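Local coordinates for phenolpthiocerol synthesis type-I polyketide synthase ppsA (Mycobacterium bovis, PDB 7AKC), which is the acyltransferase domain of a modular polyketide synthase that probably loads malonyl-type extender units for building the lipid core of phthiocerols and phenolphthiocerols, at residues 113-118 with 258-263; 173-178 with 270-275; 242-247 with 266-271. All coordinates share one frame; numbering follows the deposited sequence.

Interaction 1: 113-118 with 258-263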
loop_
_atom_site.group_PDB
_atom_site.type_symbol
_atom_site.label_atom_id
_atom_site.label_comp_id
_atom_site.label_asym_id
_atom_site.label_seq_id
_atom_site.Cartn_x
_atom_site.Cartn_y
_atom_site.Cartn_z
ATOM N N MET A 113 4.099 -0.212 0.214
ATOM C CA MET A 113 5.289 -0.500 -0.581
ATOM C C MET A 113 4.973 -0.838 -2.058
ATOM O O MET A 113 5.847 -0.729 -2.910
ATOM C CB MET A 113 6.117 -1.597 0.098
ATOM C CG MET A 113 6.344 -1.369 1.589
ATOM S SD MET A 113 7.565 -0.082 1.938
ATOM C CE MET A 113 6.449 1.377 2.270
ATOM N N GLY A 114 3.715 -1.148 -2.362
ATOM C CA GLY A 114 3.242 -1.455 -3.705
ATOM C C GLY A 114 3.221 -0.273 -4.658
ATOM O O GLY A 114 3.079 -0.462 -5.869
ATOM N N GLU A 115 3.308 0.966 -4.123
ATOM C CA GLU A 115 3.308 2.170 -4.966
ATOM C C GLU A 115 4.564 2.218 -5.858
ATOM O O GLU A 115 4.510 2.798 -6.936
ATOM C CB GLU A 115 3.152 3.446 -4.114
ATOM C CG GLU A 115 3.076 4.705 -4.961
ATOM C CD GLU A 115 2.244 5.775 -4.288
ATOM O OE1 GLU A 115 2.798 6.866 -4.039
ATOM O OE2 GLU A 115 1.045 5.533 -4.025
ATOM N N VAL A 116 5.675 1.565 -5.461
ATOM C CA VAL A 116 6.857 1.498 -6.350
ATOM C C VAL A 116 6.478 0.760 -7.637
ATOM O O VAL A 116 6.707 1.282 -8.740
ATOM C CB VAL A 116 8.092 0.848 -5.688
ATOM C CG1 VAL A 116 9.187 0.578 -6.725
ATOM C CG2 VAL A 116 8.627 1.730 -4.582
ATOM N N ALA A 117 5.873 -0.435 -7.508
ATOM C CA ALA A 117 5.510 -1.217 -8.699
ATOM C C ALA A 117 4.479 -0.516 -9.558
ATOM O O ALA A 117 4.551 -0.600 -10.790
ATOM C CB ALA A 117 5.012 -2.594 -8.295
ATOM N N ALA A 118 3.534 0.192 -8.916
ATOM C CA ALA A 118 2.500 0.953 -9.610
ATOM C C ALA A 118 3.158 2.101 -10.360
ATOM O O ALA A 118 2.814 2.326 -11.517
ATOM C CB ALA A 118 1.462 1.494 -8.616
ATOM N N GLU A 258 12.198 12.268 -2.490
ATOM C CA GLU A 258 11.331 12.886 -1.498
ATOM C C GLU A 258 10.006 12.142 -1.431
ATOM O O GLU A 258 9.554 11.835 -0.320
ATOM C CB GLU A 258 11.118 14.392 -1.768
ATOM C CG GLU A 258 10.390 15.086 -0.626
ATOM C CD GLU A 258 11.043 14.968 0.741
ATOM O OE1 GLU A 258 12.010 15.720 0.999
ATOM O OE2 GLU A 258 10.595 14.124 1.554
ATOM N N HIS A 259 9.423 11.795 -2.604
ATOM C CA HIS A 259 8.202 11.003 -2.657
ATOM C C HIS A 259 8.379 9.642 -1.954
ATOM O O HIS A 259 7.509 9.277 -1.176
ATOM C CB HIS A 259 7.724 10.768 -4.095
ATOM C CG HIS A 259 6.432 10.006 -4.143
ATOM N ND1 HIS A 259 5.224 10.631 -3.905
ATOM C CD2 HIS A 259 6.211 8.684 -4.332
ATOM C CE1 HIS A 259 4.303 9.679 -3.977
ATOM N NE2 HIS A 259 4.856 8.494 -4.242
ATOM N N TRP A 260 9.458 8.888 -2.235
ATOM C CA TRP A 260 9.633 7.568 -1.589
ATOM C C TRP A 260 9.935 7.655 -0.094
ATOM O O TRP A 260 9.394 6.851 0.684
ATOM C CB TRP A 260 10.661 6.706 -2.359
ATOM C CG TRP A 260 10.252 6.536 -3.797
ATOM C CD1 TRP A 260 10.892 7.029 -4.902
ATOM C CD2 TRP A 260 9.025 5.953 -4.270
ATOM N NE1 TRP A 260 10.149 6.769 -6.037
ATOM C CE2 TRP A 260 8.996 6.112 -5.674
ATOM C CE3 TRP A 260 7.920 5.362 -3.633
ATOM C CZ2 TRP A 260 7.908 5.703 -6.443
ATOM C CZ3 TRP A 260 6.872 4.914 -4.404
ATOM C CH2 TRP A 260 6.862 5.105 -5.790
ATOM N N ALA A 261 10.681 8.694 0.338
ATOM C CA ALA A 261 10.925 8.938 1.776
ATOM C C ALA A 261 9.605 9.292 2.480
ATOM O O ALA A 261 9.346 8.832 3.598
ATOM C CB ALA A 261 11.921 10.082 1.952
ATOM N N THR A 262 8.746 10.073 1.806
ATOM C CA THR A 262 7.463 10.464 2.377
ATOM C C THR A 262 6.491 9.304 2.423
ATOM O O THR A 262 5.792 9.108 3.421
ATOM C CB THR A 262 6.900 11.655 1.593
ATOM O OG1 THR A 262 7.740 12.790 1.802
ATOM C CG2 THR A 262 5.453 11.984 1.970
ATOM N N ASN A 263 6.441 8.528 1.328
ATOM C CA ASN A 263 5.541 7.385 1.169
ATOM C C ASN A 263 5.725 6.321 2.259
ATOM O O ASN A 263 4.738 5.762 2.760
ATOM C CB ASN A 263 5.680 6.784 -0.244
ATOM C CG ASN A 263 5.088 5.416 -0.377
ATOM O OD1 ASN A 263 5.779 4.406 -0.150
ATOM N ND2 ASN A 263 3.790 5.360 -0.638
#

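Interaction 2: 173-178 with 270-275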
loop_
_atom_site.group_PDB
_atom_site.type_symbol
_atom_site.label_atom_id
_atom_site.label_comp_id
_atom_site.label_asym_id
_atom_site.label_seq_id
_atom_site.Cartn_x
_atom_site.Cartn_y
_atom_site.Cartn_z
ATOM N N GLY A 173 -1.825 3.727 10.238
ATOM C CA GLY A 173 -0.957 3.304 9.147
ATOM C C GLY A 173 -1.666 3.190 7.805
ATOM O O GLY A 173 -1.068 3.533 6.777
ATOM N N ILE A 174 -2.869 2.585 7.772
ATOM C CA ILE A 174 -3.577 2.394 6.476
ATOM C C ILE A 174 -5.059 2.613 6.626
ATOM O O ILE A 174 -5.682 2.113 7.571
ATOM C CB ILE A 174 -3.348 0.967 5.884
ATOM C CG1 ILE A 174 -1.859 0.573 5.847
ATOM C CG2 ILE A 174 -4.013 0.774 4.471
ATOM C CD1 ILE A 174 -1.618 -0.939 5.370
ATOM N N TYR A 175 -5.631 3.435 5.678
ATOM C CA TYR A 175 -7.074 3.627 5.632
ATOM C C TYR A 175 -7.581 2.519 4.699
ATOM O O TYR A 175 -7.494 2.673 3.470
ATOM C CB TYR A 175 -7.470 5.012 5.071
ATOM C CG TYR A 175 -7.031 6.188 5.904
ATOM C CD1 TYR A 175 -5.785 6.776 5.712
ATOM C CD2 TYR A 175 -7.898 6.776 6.823
ATOM C CE1 TYR A 175 -5.409 7.912 6.424
ATOM C CE2 TYR A 175 -7.531 7.912 7.536
ATOM C CZ TYR A 175 -6.296 8.487 7.321
ATOM O OH TYR A 175 -5.929 9.572 8.056
ATOM N N ASN A 176 -7.968 1.371 5.243
ATOM C CA ASN A 176 -8.422 0.248 4.409
ATOM C C ASN A 176 -9.735 0.502 3.736
ATOM O O ASN A 176 -9.875 0.371 2.534
ATOM C CB ASN A 176 -8.490 -1.056 5.220
ATOM C CG ASN A 176 -7.332 -1.943 4.964
ATOM O OD1 ASN A 176 -6.268 -1.498 4.564
ATOM N ND2 ASN A 176 -7.490 -3.229 5.224
ATOM N N SER A 177 -10.733 0.830 4.556
ATOM C CA SER A 177 -12.089 1.047 4.119
ATOM C C SER A 177 -12.785 1.774 5.295
ATOM O O SER A 177 -12.163 2.027 6.342
ATOM C CB SER A 177 -12.734 -0.303 3.783
ATOM O OG SER A 177 -12.934 -1.069 4.969
ATOM N N PRO A 178 -14.018 2.221 5.114
ATOM C CA PRO A 178 -14.656 3.036 6.157
ATOM C C PRO A 178 -14.678 2.443 7.550
ATOM O O PRO A 178 -14.528 3.184 8.497
ATOM C CB PRO A 178 -16.075 3.260 5.615
ATOM C CG PRO A 178 -15.857 3.230 4.107
ATOM C CD PRO A 178 -14.860 2.126 3.901
ATOM N N PHE A 270 -5.450 4.424 1.066
ATOM C CA PHE A 270 -5.982 3.430 0.132
ATOM C C PHE A 270 -7.440 3.617 -0.139
ATOM O O PHE A 270 -7.855 3.716 -1.307
ATOM C CB PHE A 270 -5.692 2.021 0.680
ATOM C CG PHE A 270 -6.080 0.930 -0.289
ATOM C CD1 PHE A 270 -5.421 0.791 -1.508
ATOM C CD2 PHE A 270 -7.104 0.051 0.010
ATOM C CE1 PHE A 270 -5.774 -0.208 -2.400
ATOM C CE2 PHE A 270 -7.509 -0.907 -0.916
ATOM C CZ PHE A 270 -6.833 -1.045 -2.118
ATOM N N GLN A 271 -8.275 3.701 0.945
ATOM C CA GLN A 271 -9.700 3.954 0.731
ATOM C C GLN A 271 -9.959 5.209 -0.166
ATOM O O GLN A 271 -10.773 5.187 -1.081
ATOM C CB GLN A 271 -10.332 4.165 2.105
ATOM C CG GLN A 271 -11.787 4.619 1.992
ATOM C CD GLN A 271 -12.360 4.974 3.330
ATOM O OE1 GLN A 271 -11.978 4.438 4.364
ATOM N NE2 GLN A 271 -13.299 5.917 3.320
ATOM N N GLN A 272 -9.230 6.279 0.106
ATOM C CA GLN A 272 -9.397 7.538 -0.610
ATOM C C GLN A 272 -9.031 7.381 -2.071
ATOM O O GLN A 272 -9.737 7.925 -2.916
ATOM C CB GLN A 272 -8.535 8.653 0.035
ATOM C CG GLN A 272 -8.887 8.999 1.507
ATOM C CD GLN A 272 -8.195 8.119 2.539
ATOM O OE1 GLN A 272 -7.612 7.079 2.249
ATOM N NE2 GLN A 272 -8.217 8.568 3.779
ATOM N N ALA A 273 -7.936 6.642 -2.388
ATOM C CA ALA A 273 -7.565 6.440 -3.791
ATOM C C ALA A 273 -8.598 5.563 -4.520
ATOM O O ALA A 273 -9.011 5.885 -5.626
ATOM C CB ALA A 273 -6.170 5.807 -3.885
ATOM N N ILE A 274 -9.042 4.458 -3.897
ATOM C CA ILE A 274 -10.057 3.587 -4.510
ATOM C C ILE A 274 -11.368 4.387 -4.752
ATOM O O ILE A 274 -11.958 4.296 -5.823
ATOM C CB ILE A 274 -10.331 2.387 -3.550
ATOM C CG1 ILE A 274 -9.109 1.437 -3.458
ATOM C CG2 ILE A 274 -11.598 1.595 -3.967
ATOM C CD1 ILE A 274 -8.707 0.749 -4.860
ATOM N N ALA A 275 -11.827 5.137 -3.755
ATOM C CA ALA A 275 -13.050 5.935 -3.869
ATOM C C ALA A 275 -12.947 6.933 -5.016
ATOM O O ALA A 275 -13.916 7.155 -5.749
ATOM C CB ALA A 275 -13.309 6.681 -2.568
#

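Interaction 3: 242-247 with 266-271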
loop_
_atom_site.group_PDB
_atom_site.type_symbol
_atom_site.label_atom_id
_atom_site.label_comp_id
_atom_site.label_asym_id
_atom_site.label_seq_id
_atom_site.Cartn_x
_atom_site.Cartn_y
_atom_site.Cartn_z
ATOM N N ILE A 242 -3.113 6.998 -9.211
ATOM C CA ILE A 242 -3.556 7.695 -8.024
ATOM C C ILE A 242 -2.626 7.252 -6.914
ATOM O O ILE A 242 -2.525 6.048 -6.611
ATOM C CB ILE A 242 -5.027 7.478 -7.636
ATOM C CG1 ILE A 242 -5.949 7.784 -8.842
ATOM C CG2 ILE A 242 -5.366 8.323 -6.397
ATOM C CD1 ILE A 242 -7.376 7.550 -8.572
ATOM N N SER A 243 -1.856 8.194 -6.367
ATOM C CA SER A 243 -0.965 7.863 -5.248
ATOM C C SER A 243 -1.776 7.680 -3.970
ATOM O O SER A 243 -2.767 8.366 -3.752
ATOM C CB SER A 243 0.017 9.008 -5.032
ATOM O OG SER A 243 0.899 8.757 -3.952
ATOM N N THR A 244 -1.320 6.795 -3.101
ATOM C CA THR A 244 -1.906 6.618 -1.780
ATOM C C THR A 244 -1.034 7.329 -0.715
ATOM O O THR A 244 -1.305 7.218 0.501
ATOM C CB THR A 244 -2.022 5.116 -1.464
ATOM O OG1 THR A 244 -0.724 4.469 -1.543
ATOM C CG2 THR A 244 -3.077 4.401 -2.366
ATOM N N THR A 245 -0.020 8.073 -1.128
ATOM C CA THR A 245 0.892 8.742 -0.229
ATOM C C THR A 245 0.340 9.966 0.497
ATOM O O THR A 245 0.652 10.171 1.700
ATOM C CB THR A 245 2.171 9.101 -0.990
ATOM O OG1 THR A 245 2.806 7.872 -1.388
ATOM C CG2 THR A 245 3.144 9.943 -0.147
ATOM N N TYR A 246 -0.440 10.765 -0.230
ATOM C CA TYR A 246 -0.922 12.056 0.304
ATOM C C TYR A 246 -2.429 12.079 0.564
ATOM O O TYR A 246 -3.194 11.470 -0.177
ATOM C CB TYR A 246 -0.562 13.174 -0.677
ATOM C CG TYR A 246 0.870 13.166 -1.138
ATOM C CD1 TYR A 246 1.859 13.762 -0.375
ATOM C CD2 TYR A 246 1.236 12.569 -2.330
ATOM C CE1 TYR A 246 3.179 13.761 -0.785
ATOM C CE2 TYR A 246 2.552 12.556 -2.750
ATOM C CZ TYR A 246 3.527 13.154 -1.975
ATOM O OH TYR A 246 4.828 13.153 -2.376
ATOM N N ALA A 247 -2.816 12.812 1.605
ATOM C CA ALA A 247 -4.243 12.981 1.899
ATOM C C ALA A 247 -4.917 13.764 0.765
ATOM O O ALA A 247 -6.092 13.555 0.505
ATOM C CB ALA A 247 -4.438 13.736 3.223
ATOM N N ASN A 266 4.267 8.246 5.670
ATOM C CA ASN A 266 2.879 8.681 5.713
ATOM C C ASN A 266 1.914 7.518 5.819
ATOM O O ASN A 266 2.212 6.422 5.334
ATOM C CB ASN A 266 2.538 9.441 4.420
ATOM C CG ASN A 266 2.913 10.895 4.437
ATOM O OD1 ASN A 266 3.619 11.379 5.326
ATOM N ND2 ASN A 266 2.494 11.611 3.401
ATOM N N PRO A 267 0.707 7.762 6.355
ATOM C CA PRO A 267 -0.344 6.743 6.249
ATOM C C PRO A 267 -0.617 6.406 4.765
ATOM O O PRO A 267 -0.271 7.164 3.836
ATOM C CB PRO A 267 -1.601 7.433 6.821
ATOM C CG PRO A 267 -1.182 8.688 7.367
ATOM C CD PRO A 267 0.218 9.018 6.934
ATOM N N VAL A 268 -1.199 5.244 4.544
ATOM C CA VAL A 268 -1.535 4.768 3.178
ATOM C C VAL A 268 -3.008 5.126 2.931
ATOM O O VAL A 268 -3.900 4.563 3.601
ATOM C CB VAL A 268 -1.366 3.249 3.099
ATOM C CG1 VAL A 268 -1.809 2.746 1.716
ATOM C CG2 VAL A 268 0.074 2.827 3.426
ATOM N N HIS A 269 -3.258 6.082 2.028
ATOM C CA HIS A 269 -4.609 6.600 1.755
ATOM C C HIS A 269 -5.321 5.718 0.741
ATOM O O HIS A 269 -5.653 6.151 -0.357
ATOM C CB HIS A 269 -4.516 8.106 1.324
ATOM C CG HIS A 269 -3.879 8.971 2.375
ATOM N ND1 HIS A 269 -2.498 9.104 2.490
ATOM C CD2 HIS A 269 -4.465 9.613 3.425
ATOM C CE1 HIS A 269 -2.291 9.868 3.561
ATOM N NE2 HIS A 269 -3.446 10.229 4.133
ATOM N N PHE A 270 -5.450 4.424 1.066
ATOM C CA PHE A 270 -5.982 3.430 0.132
ATOM C C PHE A 270 -7.440 3.617 -0.139
ATOM O O PHE A 270 -7.855 3.716 -1.307
ATOM C CB PHE A 270 -5.692 2.021 0.680
ATOM C CG PHE A 270 -6.080 0.930 -0.289
ATOM C CD1 PHE A 270 -5.421 0.791 -1.508
ATOM C CD2 PHE A 270 -7.104 0.051 0.010
ATOM C CE1 PHE A 270 -5.774 -0.208 -2.400
ATOM C CE2 PHE A 270 -7.509 -0.907 -0.916
ATOM C CZ PHE A 270 -6.833 -1.045 -2.118
ATOM N N GLN A 271 -8.275 3.701 0.945
ATOM C CA GLN A 271 -9.700 3.954 0.731
ATOM C C GLN A 271 -9.959 5.209 -0.166
ATOM O O GLN A 271 -10.773 5.187 -1.081
ATOM C CB GLN A 271 -10.332 4.165 2.105
ATOM C CG GLN A 271 -11.787 4.619 1.992
ATOM C CD GLN A 271 -12.360 4.974 3.330
ATOM O OE1 GLN A 271 -11.978 4.438 4.364
ATOM N NE2 GLN A 271 -13.299 5.917 3.320
#

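Interaction 1: 113-118 with 258-263
Trp260 and Val116 meet flat group to methyl: CG2 of Val116 sits over one face of the indole, 3.9 Å from the centroid of the Trp260 six-membered ring, a CH-pi contact. CD2 of His259 lies against the opposite face, and the carbonyl oxygen of Glu115 reaches the edge, 3.5 Å from Trp260 CH2. The His259 ring takes Glu115 OE1 at its own edge, with the carboxylate turned only 15° from the ring plane. Glu115 and Val116 follow what looks like a nucleophile elbow, a GxSxG turn whose last glycine is Gly114, in this patatin-like acyltransferase fold; their helix packs on helix 257-265.

The one hydrogen bond between the segments runs from His259 NE2 to Glu115 OE1 at 2.6 Å, arriving nearly in line with the C-O bond, although the angle at the hydrogen is a bent 141°. The carboxylate gets there because CG of Glu115 stands anti to the backbone N (chi1 -177°) and the chain stays extended, its CG brushing CZ3 of Trp260. Buried as it is, OE1 is also hydrogen-bonded to Ser243 OG and Thr245 OG1, while OE2 takes the backbone N of Thr244. Asn263 ND2 bonds to Thr245 OG1, and on the other branch of that amide CE of Met113 comes to 3.9 Å from Asn263 OD1.

Interaction 2: 173-178 with 270-275
Backbone to backbone, Tyr175 and Gln271 make the one clear hydrogen bond between strand and helix: Gln271 N gives to Tyr175 O over 2.8 Å at 156°, with the donor tilted 24° from the carbonyl plane. It uses an N-H of the first turn of helix 270-278, which has no carbonyl of its own helix four residues back to bond.

Among the side chains, Tyr175 meets Gln272 face-on. The terminal amide of Gln272 stands over the centre of the phenol ring, its plane 86° from that of the ring, so the amide is edge-on to the ring. A bend at chi2 folds the glutamine back toward the strand. The tyrosine ring also meets the imidazole of His269.

These elements join the two lobes of the acyltransferase: strand 171-177 is an outermost strand of the small antiparallel sheet, and helix 270-278 packs against strand 107-110 of the large parallel sheet. The strand is not regular, with classic beta bulges at Gly173-Ile174 and Asn176-Ser177, both opposite strand 180-184.

Extended beyond CG, Gln271 packs its amide by the Ser177-Pro178 peptide and the proline ring. Phe270 offers its ring edge to the carbonyls of Tyr175 and Asn176, CD2 lying 3.8 Å from Asn176 O. The apolar contact is that of Ile174 CG2, which approaches Phe270 CB at 4.3 Å.

Interaction 3: 242-247 with 266-271
Thr244 O accepts twice from His269. The backbone N of His269 comes in the carbonyl plane on a lone pair, at 2.7 Å from Thr244 O and a nearly straight 173°; ND1 of the same residue reaches Thr244 O at 3.0 Å from above the plane, bent to 147°. The ring can do this because CG is anti to the carbonyl carbon, which folds the imidazole back beside its own N. One face of that ring is then covered by the Tyr246-Ala247 peptide, with Ala247 N over its centre.

Next along the chain, Thr245 O is taken by Asn266 ND2 at 2.9 Å and 167°. The oxygen lies in the amide plane of the asparagine, but the donor stands above the carbonyl plane.

The hydroxyls of 242-247 are also engaged. Ser243 OG accepts from Thr245 N at 3.0 Å, an ST turn, and it and Thr245 OG1 have further partners in Glu115 and the helix of Asn263. Thr244 OG1 pairs with Gly110 O, and Tyr246 OH with His259 ND1. The Thr244 and Val268 side chains lie side by side, pointing the same way, with Thr244 OG1 3.8 Å from Val268 CG1, and Thr244 CG2 meets the edge of the Phe270 ring.

His269 is the centre of an inverse gamma turn and sits at the N-cap of helix 270-278, joining the segment after strand 240-242 of the parallel sheet to the helix start.

In the fold
Interaction 1 is the buried one, a helix-on-helix contact in which a carboxylate, an imidazole and an indole meet. Interactions 2 and 3 are only partly buried and share Phe270 and Gln271 at the start of helix 270-278, with centres 7 Å apart; their chemistry rests more on backbone carbonyls. Interaction 2 ties the helix to the small antiparallel sheet, whereas interaction 3 ties its approach to the segment after strand 240-242 of the large parallel sheet. Val268 bridges these two through backbone bonds to Gly173 and Tyr175. Glu115 and Asn263 connect interaction 1 to the hydroxyls of 242-247, while interactions 1 and 2 do not touch.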